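Local atomic coordinates of lactate dehydrogenase, adjacent gene encodes predicted malate dehydrogenase (Cryptosporidium parvum, PDB entry 4ND1), a protein that probably catalyses the reversible, NAD-dependent interconversion of (S)-lactate and pyruvate, as a member of the LDH/MDH superfamily. Residues L149-F154 against A171-G176; P83-D88 against I218-V223; S262-V267 against E284-L289; I77-I82 against I118-P123. All coordinates share one frame; numbering follows the deposited sequence.

Contact 1: residues L149-F154 against A171-G176; sequences LDSSRF and ANVIGG. With OXM (oxamic acid), chain D.
S151 and V173 make the one direct hydrogen bond between helix and strand: V173 N donates to S151 OG over 2.9 Å, at 153° about the hydrogen. Because OG lies beside its own backbone N (chi1 -56°), it can also bond to the carbonyl of G147, one turn back in the helix. One small hydroxyl thus serves a strand amide and a helix carbonyl in a buried place. A water lies within hydrogen-bonding distance of D150 OD2 (2.9 Å) and G175 O (3.2 Å) and may bridge them; the same carboxylate oxygen holds H177 ND1, orienting the predicted proton acceptor.

Apolar packing fills the space beside these bonds. V173, branched at CB, lays CG2 3.7 Å from F154 CB and against the backbone carbonyl of D150. F154 carries its CG anti to the backbone N (chi1 -169°), which turns the ring toward the strand, and its CD2 meets A171 CB at 3.6 Å. The methyl group of alanine leaves room for that large ring.

The guanidinium of R153 serves the ligand, R153 NH1 donating to oxamate O3 at 2.8 Å and R153 NH2 to oxamate O2 at 2.9 Å. L149 CG lies over one face of the group.

I212 and T216 of helix 206-227 and P183 of strand 182-183 close round F154, while N172 of strand 169-174 bonds to G191 of the third subunit.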
# COMPACT_ATOMS: atom_id res chain seq x y z
N LEU A 149 -16.79 -11.94 -6.84
CA LEU A 149 -17.62 -10.84 -7.37
C LEU A 149 -19.03 -10.86 -6.78
O LEU A 149 -19.54 -9.83 -6.33
CB LEU A 149 -17.71 -10.92 -8.89
CG LEU A 149 -18.55 -9.85 -9.58
CD1 LEU A 149 -18.05 -8.45 -9.24
CD2 LEU A 149 -18.54 -10.08 -11.08
N ASP A 150 -19.66 -12.03 -6.79
CA ASP A 150 -21.02 -12.18 -6.28
C ASP A 150 -21.09 -11.90 -4.78
O ASP A 150 -21.98 -11.18 -4.32
CB ASP A 150 -21.55 -13.59 -6.58
CG ASP A 150 -21.76 -13.83 -8.08
OD1 ASP A 150 -22.11 -12.88 -8.81
OD2 ASP A 150 -21.59 -14.98 -8.53
N SER A 151 -20.14 -12.44 -4.03
CA SER A 151 -20.10 -12.22 -2.58
C SER A 151 -19.76 -10.78 -2.24
O SER A 151 -20.32 -10.23 -1.30
CB SER A 151 -19.11 -13.16 -1.91
OG SER A 151 -19.42 -14.51 -2.22
N SER A 152 -18.87 -10.17 -3.02
CA SER A 152 -18.51 -8.77 -2.80
C SER A 152 -19.74 -7.87 -2.96
O SER A 152 -19.94 -6.94 -2.17
CB SER A 152 -17.41 -8.31 -3.75
OG SER A 152 -16.18 -8.94 -3.42
N ARG A 153 -20.54 -8.16 -3.98
CA ARG A 153 -21.79 -7.44 -4.20
C ARG A 153 -22.75 -7.69 -3.04
O ARG A 153 -23.35 -6.75 -2.52
CB ARG A 153 -22.43 -7.88 -5.52
CG ARG A 153 -21.68 -7.38 -6.74
CD ARG A 153 -22.10 -8.13 -8.00
NE ARG A 153 -21.59 -7.47 -9.20
CZ ARG A 153 -21.65 -7.99 -10.42
NH1 ARG A 153 -22.19 -9.18 -10.64
NH2 ARG A 153 -21.14 -7.29 -11.45
N PHE A 154 -22.88 -8.95 -2.65
CA PHE A 154 -23.72 -9.35 -1.53
C PHE A 154 -23.30 -8.60 -0.26
O PHE A 154 -24.13 -7.97 0.40
CB PHE A 154 -23.63 -10.87 -1.35
CG PHE A 154 -24.64 -11.46 -0.39
CD1 PHE A 154 -25.91 -10.92 -0.24
CD2 PHE A 154 -24.32 -12.61 0.33
CE1 PHE A 154 -26.82 -11.49 0.64
CE2 PHE A 154 -25.23 -13.18 1.20
CZ PHE A 154 -26.48 -12.62 1.36
N ALA A 171 -20.13 -12.59 4.31
CA ALA A 171 -21.26 -13.07 3.51
C ALA A 171 -20.78 -13.78 2.25
O ALA A 171 -19.91 -13.27 1.54
CB ALA A 171 -22.17 -11.91 3.15
N ASN A 172 -21.36 -14.95 1.98
CA ASN A 172 -20.98 -15.78 0.85
C ASN A 172 -22.10 -15.93 -0.17
O ASN A 172 -23.28 -15.94 0.18
CB ASN A 172 -20.57 -17.17 1.34
CG ASN A 172 -19.18 -17.19 1.94
OD1 ASN A 172 -18.18 -16.94 1.26
ND2 ASN A 172 -19.10 -17.49 3.23
N VAL A 173 -21.72 -16.03 -1.44
CA VAL A 173 -22.61 -16.51 -2.50
C VAL A 173 -21.99 -17.79 -3.05
O VAL A 173 -20.79 -17.83 -3.31
CB VAL A 173 -22.78 -15.48 -3.63
CG1 VAL A 173 -23.70 -16.02 -4.71
CG2 VAL A 173 -23.33 -14.17 -3.09
N ILE A 174 -22.81 -18.82 -3.21
CA ILE A 174 -22.35 -20.13 -3.69
C ILE A 174 -23.21 -20.59 -4.87
O ILE A 174 -24.18 -19.93 -5.23
CB ILE A 174 -22.38 -21.20 -2.57
CG1 ILE A 174 -23.79 -21.35 -1.99
CG2 ILE A 174 -21.39 -20.84 -1.48
CD1 ILE A 174 -23.92 -22.50 -1.02
N GLY A 175 -22.84 -21.72 -5.46
CA GLY A 175 -23.54 -22.23 -6.64
C GLY A 175 -23.04 -21.57 -7.91
O GLY A 175 -22.00 -20.89 -7.91
N GLY A 176 -23.78 -21.76 -9.00
CA GLY A 176 -23.36 -21.28 -10.32
C GLY A 176 -23.51 -19.78 -10.47
O GLY A 176 -24.39 -19.17 -9.87
C1 OXM D . -21.42 -10.77 -15.24
N1 OXM D . -21.65 -10.04 -16.32
O1 OXM D . -21.17 -11.96 -15.30
C2 OXM D . -21.46 -10.11 -13.95
O2 OXM D . -21.32 -8.86 -13.92
O3 OXM D . -21.65 -10.79 -12.91
O HOH W 1 -21.82 -17.71 -7.70

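Contact 2: residues P83-D88 against I218-V223; sequences PGRPKD and IAWKEV. With OXM (oxamic acid), chain D.
W220 meets R85, P86 and D88 with the far end of its indole. Its chi1 of 80° places CG between the backbone N and the carbonyl carbon, sending the six-membered ring toward the loop while CB stays 3.3 Å from oxamate C2. A broad, rigid side chain can therefore touch both substrate analogue and loop.

R85 takes a similarly placed first torsion (chi1 59°) and then bends at chi2 and chi3, curling back on its own segment. NE and NH2 grip a single atom, P86 O, from the side, which fixes the rotation of the guanidinium. That group stands at 71° to the indole plane, with R85 NH2 3.7 Å from W220 CZ3. P86 suits the next position because its ring is compact and stiff: CB lies 3.9 Å from W220 CH2. Its carbonyl and the backbone of D88 come at the indole edge, D88 C being 3.8 Å from W220 CZ2.

K221 is extended beyond CG and runs past the indole, its own CG over one face. At its tip NZ makes a weak hydrogen bond to D88 O, 3.4 Å away, as a long, flexible lysine can near solvent.

Loop 83-88 leads from strand 75-78 toward helix 94-111, past R90, which makes a cation-pi contact with W220; helix 206-227, kinked here, faces it from the C-terminal domain.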
# COMPACT_ATOMS: atom_id res chain seq x y z
N PRO A 83 -17.80 -11.10 -29.06
CA PRO A 83 -18.33 -9.76 -28.76
C PRO A 83 -19.84 -9.72 -28.55
O PRO A 83 -20.54 -10.68 -28.83
CB PRO A 83 -17.94 -8.95 -30.00
CG PRO A 83 -17.85 -9.95 -31.10
CD PRO A 83 -17.45 -11.26 -30.49
N GLY A 84 -20.32 -8.58 -28.04
CA GLY A 84 -21.75 -8.36 -27.84
C GLY A 84 -22.20 -8.85 -26.48
O GLY A 84 -22.13 -10.05 -26.20
N ARG A 85 -22.65 -7.93 -25.63
CA ARG A 85 -23.09 -8.29 -24.28
C ARG A 85 -24.29 -9.24 -24.33
O ARG A 85 -25.14 -9.12 -25.21
CB ARG A 85 -23.44 -7.05 -23.45
CG ARG A 85 -24.54 -6.15 -24.01
CD ARG A 85 -25.39 -5.52 -22.91
NE ARG A 85 -26.21 -6.52 -22.21
CZ ARG A 85 -27.18 -6.24 -21.34
NH1 ARG A 85 -27.49 -4.98 -21.04
NH2 ARG A 85 -27.86 -7.23 -20.77
N PRO A 86 -24.36 -10.19 -23.39
CA PRO A 86 -25.55 -11.03 -23.27
C PRO A 86 -26.82 -10.19 -23.15
O PRO A 86 -26.83 -9.20 -22.41
CB PRO A 86 -25.29 -11.81 -21.97
CG PRO A 86 -23.81 -11.91 -21.89
CD PRO A 86 -23.27 -10.65 -22.51
N LYS A 87 -27.85 -10.56 -23.89
CA LYS A 87 -29.11 -9.82 -23.88
C LYS A 87 -29.75 -9.94 -22.49
O LYS A 87 -29.98 -8.92 -21.83
CB LYS A 87 -30.06 -10.34 -24.97
CG LYS A 87 -30.99 -9.28 -25.56
CD LYS A 87 -32.03 -8.79 -24.56
CE LYS A 87 -33.05 -7.86 -25.19
NZ LYS A 87 -33.92 -8.56 -26.19
N ASP A 88 -30.02 -11.16 -22.05
CA ASP A 88 -30.55 -11.38 -20.70
C ASP A 88 -30.11 -12.70 -20.03
O ASP A 88 -30.67 -13.09 -19.00
CB ASP A 88 -32.08 -11.25 -20.70
CG ASP A 88 -32.75 -12.07 -21.78
OD1 ASP A 88 -33.63 -11.53 -22.48
OD2 ASP A 88 -32.38 -13.26 -21.95
N ILE A 218 -29.29 -10.22 -9.61
CA ILE A 218 -29.52 -9.49 -10.86
C ILE A 218 -28.55 -8.32 -11.05
O ILE A 218 -28.72 -7.52 -11.97
CB ILE A 218 -30.97 -8.97 -10.94
CG1 ILE A 218 -31.26 -7.90 -9.87
CG2 ILE A 218 -31.95 -10.13 -10.81
CD1 ILE A 218 -31.18 -6.46 -10.36
N ALA A 219 -27.53 -8.24 -10.20
CA ALA A 219 -26.59 -7.12 -10.20
C ALA A 219 -25.93 -6.87 -11.56
O ALA A 219 -25.66 -5.72 -11.92
CB ALA A 219 -25.52 -7.32 -9.13
N TRP A 220 -25.67 -7.95 -12.31
CA TRP A 220 -24.97 -7.83 -13.59
C TRP A 220 -25.77 -7.00 -14.59
O TRP A 220 -25.18 -6.22 -15.36
CB TRP A 220 -24.61 -9.21 -14.15
CG TRP A 220 -25.72 -9.92 -14.85
CD1 TRP A 220 -26.68 -10.71 -14.28
CD2 TRP A 220 -25.98 -9.94 -16.26
NE1 TRP A 220 -27.53 -11.20 -15.24
CE2 TRP A 220 -27.11 -10.75 -16.46
CE3 TRP A 220 -25.36 -9.34 -17.36
CZ2 TRP A 220 -27.65 -10.98 -17.73
CZ3 TRP A 220 -25.89 -9.57 -18.63
CH2 TRP A 220 -27.02 -10.38 -18.80
N LYS A 221 -27.09 -7.16 -14.57
CA LYS A 221 -27.98 -6.40 -15.46
C LYS A 221 -28.04 -4.92 -15.08
O LYS A 221 -28.09 -4.06 -15.95
CB LYS A 221 -29.39 -6.99 -15.47
CG LYS A 221 -29.45 -8.41 -16.01
CD LYS A 221 -30.87 -8.86 -16.32
CE LYS A 221 -30.88 -10.32 -16.75
NZ LYS A 221 -32.26 -10.86 -16.93
N GLU A 222 -28.04 -4.63 -13.78
CA GLU A 222 -28.07 -3.25 -13.31
C GLU A 222 -26.86 -2.47 -13.83
O GLU A 222 -27.00 -1.33 -14.29
CB GLU A 222 -28.10 -3.18 -11.78
CG GLU A 222 -28.46 -1.80 -11.25
CD GLU A 222 -28.21 -1.64 -9.76
OE1 GLU A 222 -28.62 -0.60 -9.20
OE2 GLU A 222 -27.60 -2.53 -9.14
N VAL A 223 -25.69 -3.08 -13.74
CA VAL A 223 -24.45 -2.47 -14.23
C VAL A 223 -24.50 -2.34 -15.76
O VAL A 223 -24.28 -1.27 -16.30
CB VAL A 223 -23.21 -3.26 -13.78
CG1 VAL A 223 -21.94 -2.73 -14.44
CG2 VAL A 223 -23.08 -3.23 -12.26
C1 OXM D . -21.42 -10.77 -15.24
N1 OXM D . -21.65 -10.04 -16.32
O1 OXM D . -21.17 -11.96 -15.30
C2 OXM D . -21.46 -10.11 -13.95
O2 OXM D . -21.32 -8.86 -13.92
O3 OXM D . -21.65 -10.79 -12.91

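Contact 3: residues S262-V267 against E284-L289; sequences SNHYGV and EDILEL
A type I' beta turn, H264 to V267, at the end of a beta hairpin sets Y265 and H264 against I286, L287, E288 and L289. Y265 and G266 both take positive phi, a shape that glycine adopts easily, and V267 N closes the turn on H264 O. The phenol of Y265 extends far enough to meet the backbone of the facing segment with both functions of its hydroxyl. OH donates to L287 O over 2.6 Å, tilted somewhat from the carbonyl plane, and accepts from L289 N at 3.0 Å with an angle of 162°. Two bonds to the facing segment fix where the ring ends, and a tyrosine alone of the ring side chains combines this reach with such a hydroxyl.

The hairpin joins strands 253-261 and 270-279, and strand 284-286 adds the third, edge strand of this antiparallel sheet; it starts with a classic beta bulge, E284 and D285 both facing I277. Beyond the bulge I286 points at the turn. Its CB sits over one face of the H264 imidazole, 4.2 Å from the centroid and 21° off the normal, a CH-pi contact, while CG2 approaches the edge of the phenol 4.0 Å from Y265 CE1. The beta-branched chain thus divides its surface between two rings.

E288, with CG anti to its backbone N (chi1 -168°), stretches out to take Y265 N on OE2 at 3.0 Å, the amide approaching from above the carboxylate plane. Its CG meanwhile lies over a face of the Y265 ring. M272 and V274 of strand 270-279 and L299 of helix 293-314 also pack on that tyrosine.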
# COMPACT_ATOMS: atom_id res chain seq x y z
N SER A 262 -16.29 -32.40 -5.22
CA SER A 262 -16.60 -33.83 -5.34
C SER A 262 -17.06 -34.52 -4.04
O SER A 262 -17.79 -35.50 -4.11
CB SER A 262 -15.40 -34.59 -5.94
OG SER A 262 -14.31 -34.63 -5.05
N ASN A 263 -16.63 -34.02 -2.88
CA ASN A 263 -17.00 -34.65 -1.61
C ASN A 263 -17.65 -33.68 -0.62
O ASN A 263 -17.51 -33.83 0.60
CB ASN A 263 -15.76 -35.30 -0.98
CG ASN A 263 -15.13 -36.35 -1.87
OD1 ASN A 263 -15.82 -37.07 -2.59
ND2 ASN A 263 -13.80 -36.46 -1.82
N HIS A 264 -18.35 -32.68 -1.14
CA HIS A 264 -19.02 -31.67 -0.32
C HIS A 264 -20.33 -31.26 -0.97
O HIS A 264 -20.54 -31.49 -2.16
CB HIS A 264 -18.14 -30.43 -0.12
CG HIS A 264 -16.74 -30.73 0.30
ND1 HIS A 264 -16.34 -30.72 1.62
CD2 HIS A 264 -15.64 -31.04 -0.43
CE1 HIS A 264 -15.05 -31.02 1.69
NE2 HIS A 264 -14.60 -31.22 0.46
N TYR A 265 -21.21 -30.65 -0.17
CA TYR A 265 -22.49 -30.11 -0.66
C TYR A 265 -23.34 -31.12 -1.44
O TYR A 265 -24.14 -30.74 -2.29
CB TYR A 265 -22.24 -28.85 -1.50
CG TYR A 265 -21.57 -27.73 -0.74
CD1 TYR A 265 -20.21 -27.48 -0.88
CD2 TYR A 265 -22.30 -26.91 0.12
CE1 TYR A 265 -19.59 -26.46 -0.18
CE2 TYR A 265 -21.69 -25.89 0.82
CZ TYR A 265 -20.34 -25.66 0.67
OH TYR A 265 -19.73 -24.64 1.37
N GLY A 266 -23.17 -32.41 -1.13
CA GLY A 266 -23.93 -33.48 -1.77
C GLY A 266 -23.77 -33.60 -3.28
O GLY A 266 -24.71 -34.02 -3.96
N VAL A 267 -22.60 -33.23 -3.80
CA VAL A 267 -22.30 -33.42 -5.23
C VAL A 267 -21.07 -34.30 -5.37
O VAL A 267 -20.21 -34.31 -4.49
CB VAL A 267 -22.11 -32.08 -5.97
CG1 VAL A 267 -23.40 -31.28 -5.96
CG2 VAL A 267 -20.97 -31.26 -5.37
N GLU A 284 -6.79 -25.69 -2.61
CA GLU A 284 -6.21 -26.68 -1.70
C GLU A 284 -7.26 -27.37 -0.83
O GLU A 284 -6.99 -28.44 -0.30
CB GLU A 284 -5.14 -26.02 -0.83
CG GLU A 284 -4.11 -25.23 -1.63
CD GLU A 284 -2.96 -24.70 -0.81
OE1 GLU A 284 -1.94 -24.31 -1.42
OE2 GLU A 284 -3.06 -24.67 0.43
N ASP A 285 -8.44 -26.77 -0.70
CA ASP A 285 -9.51 -27.35 0.11
C ASP A 285 -10.84 -26.65 -0.19
O ASP A 285 -10.87 -25.58 -0.80
CB ASP A 285 -9.18 -27.23 1.60
CG ASP A 285 -9.76 -28.36 2.43
OD1 ASP A 285 -10.85 -28.87 2.09
OD2 ASP A 285 -9.13 -28.74 3.44
N ILE A 286 -11.94 -27.27 0.24
CA ILE A 286 -13.27 -26.67 0.16
C ILE A 286 -13.92 -26.70 1.54
O ILE A 286 -13.86 -27.72 2.24
CB ILE A 286 -14.17 -27.40 -0.87
CG1 ILE A 286 -13.63 -27.19 -2.29
CG2 ILE A 286 -15.61 -26.90 -0.78
CD1 ILE A 286 -14.28 -28.07 -3.33
N LEU A 287 -14.52 -25.58 1.93
CA LEU A 287 -15.21 -25.47 3.21
C LEU A 287 -16.69 -25.74 3.03
O LEU A 287 -17.27 -25.39 2.00
CB LEU A 287 -15.02 -24.07 3.81
CG LEU A 287 -13.58 -23.63 4.11
CD1 LEU A 287 -13.59 -22.23 4.71
CD2 LEU A 287 -12.89 -24.61 5.04
N GLU A 288 -17.30 -26.34 4.04
CA GLU A 288 -18.71 -26.68 4.00
C GLU A 288 -19.51 -25.78 4.93
O GLU A 288 -19.39 -25.87 6.15
CB GLU A 288 -18.92 -28.14 4.36
CG GLU A 288 -20.32 -28.64 4.05
CD GLU A 288 -20.37 -30.14 3.80
OE1 GLU A 288 -19.69 -30.89 4.54
OE2 GLU A 288 -21.09 -30.56 2.87
N LEU A 289 -20.31 -24.90 4.34
CA LEU A 289 -21.17 -24.00 5.09
C LEU A 289 -22.34 -24.77 5.68
O LEU A 289 -22.73 -25.82 5.17
CB LEU A 289 -21.71 -22.89 4.18
CG LEU A 289 -20.69 -21.91 3.59
CD1 LEU A 289 -21.31 -21.15 2.42
CD2 LEU A 289 -20.19 -20.94 4.65

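Contact 4: residues I77-I82 against I118-P123; sequences IITASI and ICITNP. With NAD (nicotinamide-adenine-dinucleotide), chain C.
I118 pairs in parallel with I77: its carbonyl O accepts from I78 N over 2.9 Å, at 160°, and is also approached by the CA-H of I77. The two isoleucines point to one face of the sheet; C119 and I78 point to the other, where M127 and V128 of helix 124-135 lie on the cysteine, whose slim side chain suits close packing.

Past C119, the last residue of the strand, the backbone turns at I120. I120 N donates in the carbonyl plane to I78 O at 2.8 Å, and T121 N gives the same oxygen a second bond at 3.2 Å. I120 spreads its branches: CD1 meets I77 CG2 at 3.6 Å, CG2 rests by the nicotinamide and its ribose, and the carbonyl O receives the carboxamide N7N of NAD at 3.3 Å, nearly straight at 171°.

T121 reaches back across the gap. Chi1 of -50° sets OG1 beside its own backbone N, from where it donates to A80 O at 2.8 Å, a tie between the two loops. N122 then turns to the cofactor, ND2 bonding to NAD O2D at 3.1 Å as well as to oxamate O1, so its amide joins cofactor and substrate analogue. Across from it, S81 OG lies 3.0 Å from NAD O3D and is hydrogen-bonded to it. P123, after a cis peptide, stands at the N-cap of helix 124-135.

Side-by-side strands whose C-terminal ends open into cofactor-binding loops, linked through helix 94-111 in a beta-alpha-beta unit, are the hallmark of a Rossmann fold.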
# COMPACT_ATOMS: atom_id res chain seq x y z
N ILE A 77 -5.05 -15.89 -16.54
CA ILE A 77 -6.40 -15.40 -16.31
C ILE A 77 -7.10 -15.25 -17.66
O ILE A 77 -6.67 -14.46 -18.50
CB ILE A 77 -6.39 -14.06 -15.55
CG1 ILE A 77 -5.55 -14.19 -14.27
CG2 ILE A 77 -7.81 -13.63 -15.22
CD1 ILE A 77 -5.36 -12.88 -13.52
N ILE A 78 -8.17 -16.01 -17.86
CA ILE A 78 -8.85 -16.06 -19.15
C ILE A 78 -10.11 -15.18 -19.17
O ILE A 78 -11.11 -15.50 -18.51
CB ILE A 78 -9.23 -17.50 -19.55
CG1 ILE A 78 -8.01 -18.42 -19.45
CG2 ILE A 78 -9.80 -17.52 -20.96
CD1 ILE A 78 -8.32 -19.88 -19.66
N THR A 79 -10.04 -14.09 -19.93
CA THR A 79 -11.16 -13.19 -20.13
C THR A 79 -11.70 -13.22 -21.56
O THR A 79 -12.66 -12.52 -21.87
CB THR A 79 -10.75 -11.73 -19.83
OG1 THR A 79 -9.97 -11.21 -20.91
CG2 THR A 79 -9.96 -11.63 -18.53
N ALA A 80 -11.07 -14.01 -22.43
CA ALA A 80 -11.37 -13.97 -23.87
C ALA A 80 -12.81 -14.36 -24.14
O ALA A 80 -13.31 -15.33 -23.58
CB ALA A 80 -10.42 -14.89 -24.63
N SER A 81 -13.48 -13.60 -25.00
CA SER A 81 -14.90 -13.80 -25.26
C SER A 81 -15.32 -13.27 -26.63
O SER A 81 -14.70 -12.34 -27.15
CB SER A 81 -15.72 -13.10 -24.17
OG SER A 81 -17.12 -13.19 -24.42
N ILE A 82 -16.36 -13.86 -27.19
CA ILE A 82 -17.00 -13.33 -28.40
C ILE A 82 -17.65 -11.99 -28.07
O ILE A 82 -18.02 -11.77 -26.92
CB ILE A 82 -18.05 -14.30 -28.99
CG1 ILE A 82 -19.21 -14.53 -28.01
CG2 ILE A 82 -17.41 -15.63 -29.37
CD1 ILE A 82 -20.40 -15.26 -28.62
N ILE A 118 -7.20 -19.15 -13.87
CA ILE A 118 -8.41 -18.51 -13.37
C ILE A 118 -9.27 -18.09 -14.56
O ILE A 118 -8.90 -17.17 -15.29
CB ILE A 118 -8.08 -17.27 -12.52
CG1 ILE A 118 -7.23 -17.66 -11.30
CG2 ILE A 118 -9.36 -16.57 -12.08
CD1 ILE A 118 -6.49 -16.50 -10.66
N CYS A 119 -10.41 -18.75 -14.73
CA CYS A 119 -11.32 -18.43 -15.83
C CYS A 119 -12.32 -17.36 -15.41
O CYS A 119 -12.78 -17.33 -14.27
CB CYS A 119 -12.04 -19.70 -16.30
SG CYS A 119 -13.10 -19.44 -17.75
N ILE A 120 -12.63 -16.46 -16.35
CA ILE A 120 -13.61 -15.40 -16.14
C ILE A 120 -14.71 -15.45 -17.21
O ILE A 120 -15.88 -15.21 -16.90
CB ILE A 120 -12.94 -14.00 -16.12
CG1 ILE A 120 -11.91 -13.94 -14.99
CG2 ILE A 120 -13.99 -12.90 -15.97
CD1 ILE A 120 -11.20 -12.61 -14.86
N THR A 121 -14.32 -15.75 -18.45
CA THR A 121 -15.24 -15.95 -19.57
C THR A 121 -16.55 -16.63 -19.17
O THR A 121 -16.54 -17.67 -18.53
CB THR A 121 -14.56 -16.81 -20.66
OG1 THR A 121 -13.26 -16.27 -20.96
CG2 THR A 121 -15.40 -16.85 -21.93
N ASN A 122 -17.67 -16.04 -19.57
CA ASN A 122 -18.99 -16.62 -19.33
C ASN A 122 -19.41 -17.58 -20.46
O ASN A 122 -18.87 -17.50 -21.56
CB ASN A 122 -20.03 -15.52 -19.17
CG ASN A 122 -20.18 -15.06 -17.73
OD1 ASN A 122 -20.14 -15.87 -16.81
ND2 ASN A 122 -20.36 -13.76 -17.54
N PRO A 123 -20.36 -18.50 -20.18
CA PRO A 123 -21.00 -18.76 -18.88
C PRO A 123 -20.02 -19.44 -17.92
O PRO A 123 -19.64 -20.60 -18.14
CB PRO A 123 -22.17 -19.68 -19.23
CG PRO A 123 -21.73 -20.38 -20.47
CD PRO A 123 -20.87 -19.40 -21.22
PA NAD C . -14.53 -7.59 -23.90
O1A NAD C . -14.27 -6.20 -23.38
O2A NAD C . -15.38 -7.79 -25.12
O5B NAD C . -13.12 -8.31 -24.11
C5B NAD C . -13.03 -9.60 -24.70
C4B NAD C . -11.68 -9.67 -25.39
O4B NAD C . -11.41 -11.00 -25.80
C3B NAD C . -11.62 -8.79 -26.64
O3B NAD C . -10.54 -7.86 -26.53
C2B NAD C . -11.37 -9.76 -27.78
O2B NAD C . -10.49 -9.24 -28.78
C1B NAD C . -10.74 -10.94 -27.06
N9A NAD C . -10.83 -12.22 -27.78
C8A NAD C . -11.81 -12.66 -28.60
N7A NAD C . -11.50 -13.91 -29.05
C5A NAD C . -10.32 -14.26 -28.52
C6A NAD C . -9.42 -15.44 -28.58
N6A NAD C . -9.73 -16.52 -29.33
N1A NAD C . -8.28 -15.39 -27.86
C2A NAD C . -7.94 -14.33 -27.11
N3A NAD C . -8.71 -13.23 -27.02
C4A NAD C . -9.89 -13.15 -27.69
O3 NAD C . -15.17 -8.50 -22.74
PN NAD C . -15.02 -8.21 -21.17
O1N NAD C . -15.93 -7.07 -20.80
O2N NAD C . -13.56 -8.14 -20.80
O5D NAD C . -15.59 -9.58 -20.54
C5D NAD C . -14.86 -10.78 -20.74
C4D NAD C . -15.70 -11.98 -20.35
O4D NAD C . -15.89 -11.98 -18.93
C3D NAD C . -17.09 -11.97 -20.97
O3D NAD C . -17.37 -13.27 -21.48
C2D NAD C . -18.02 -11.63 -19.82
O2D NAD C . -19.31 -12.23 -19.97
C1D NAD C . -17.27 -12.22 -18.65
N1N NAD C . -17.58 -11.71 -17.31
C2N NAD C . -17.53 -12.59 -16.30
C3N NAD C . -17.79 -12.22 -14.99
C7N NAD C . -17.72 -13.21 -13.87
O7N NAD C . -18.11 -12.87 -12.76
N7N NAD C . -17.22 -14.44 -14.04
C4N NAD C . -18.10 -10.88 -14.73
C5N NAD C . -18.14 -9.97 -15.78
C6N NAD C . -17.87 -10.41 -17.08

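How the contacts relate
Contacts 1, 2 and 4 each bring a residue to the bound oxamate. R153 of contact 1 grips its carboxylate, W220 of contact 2 touches it through CB, and N122 of contact 4 bonds to its O1, with R90 and H177 completing the site. Contacts 1 and 2, with centres about 17 Å apart, meet directly where R153 CD packs 3.7 Å from A219 CB. Contacts 2 and 4 are continuous in sequence at I82-P83, their centres about 15 Å apart, so the chain passes from the NAD-binding S81 into loop 83-88, which leads on to the substrate-binding R90. Contact 3 stands apart from the site, touching contact 1 through I174 CG2 and L289 CD1, 3.9 Å apart.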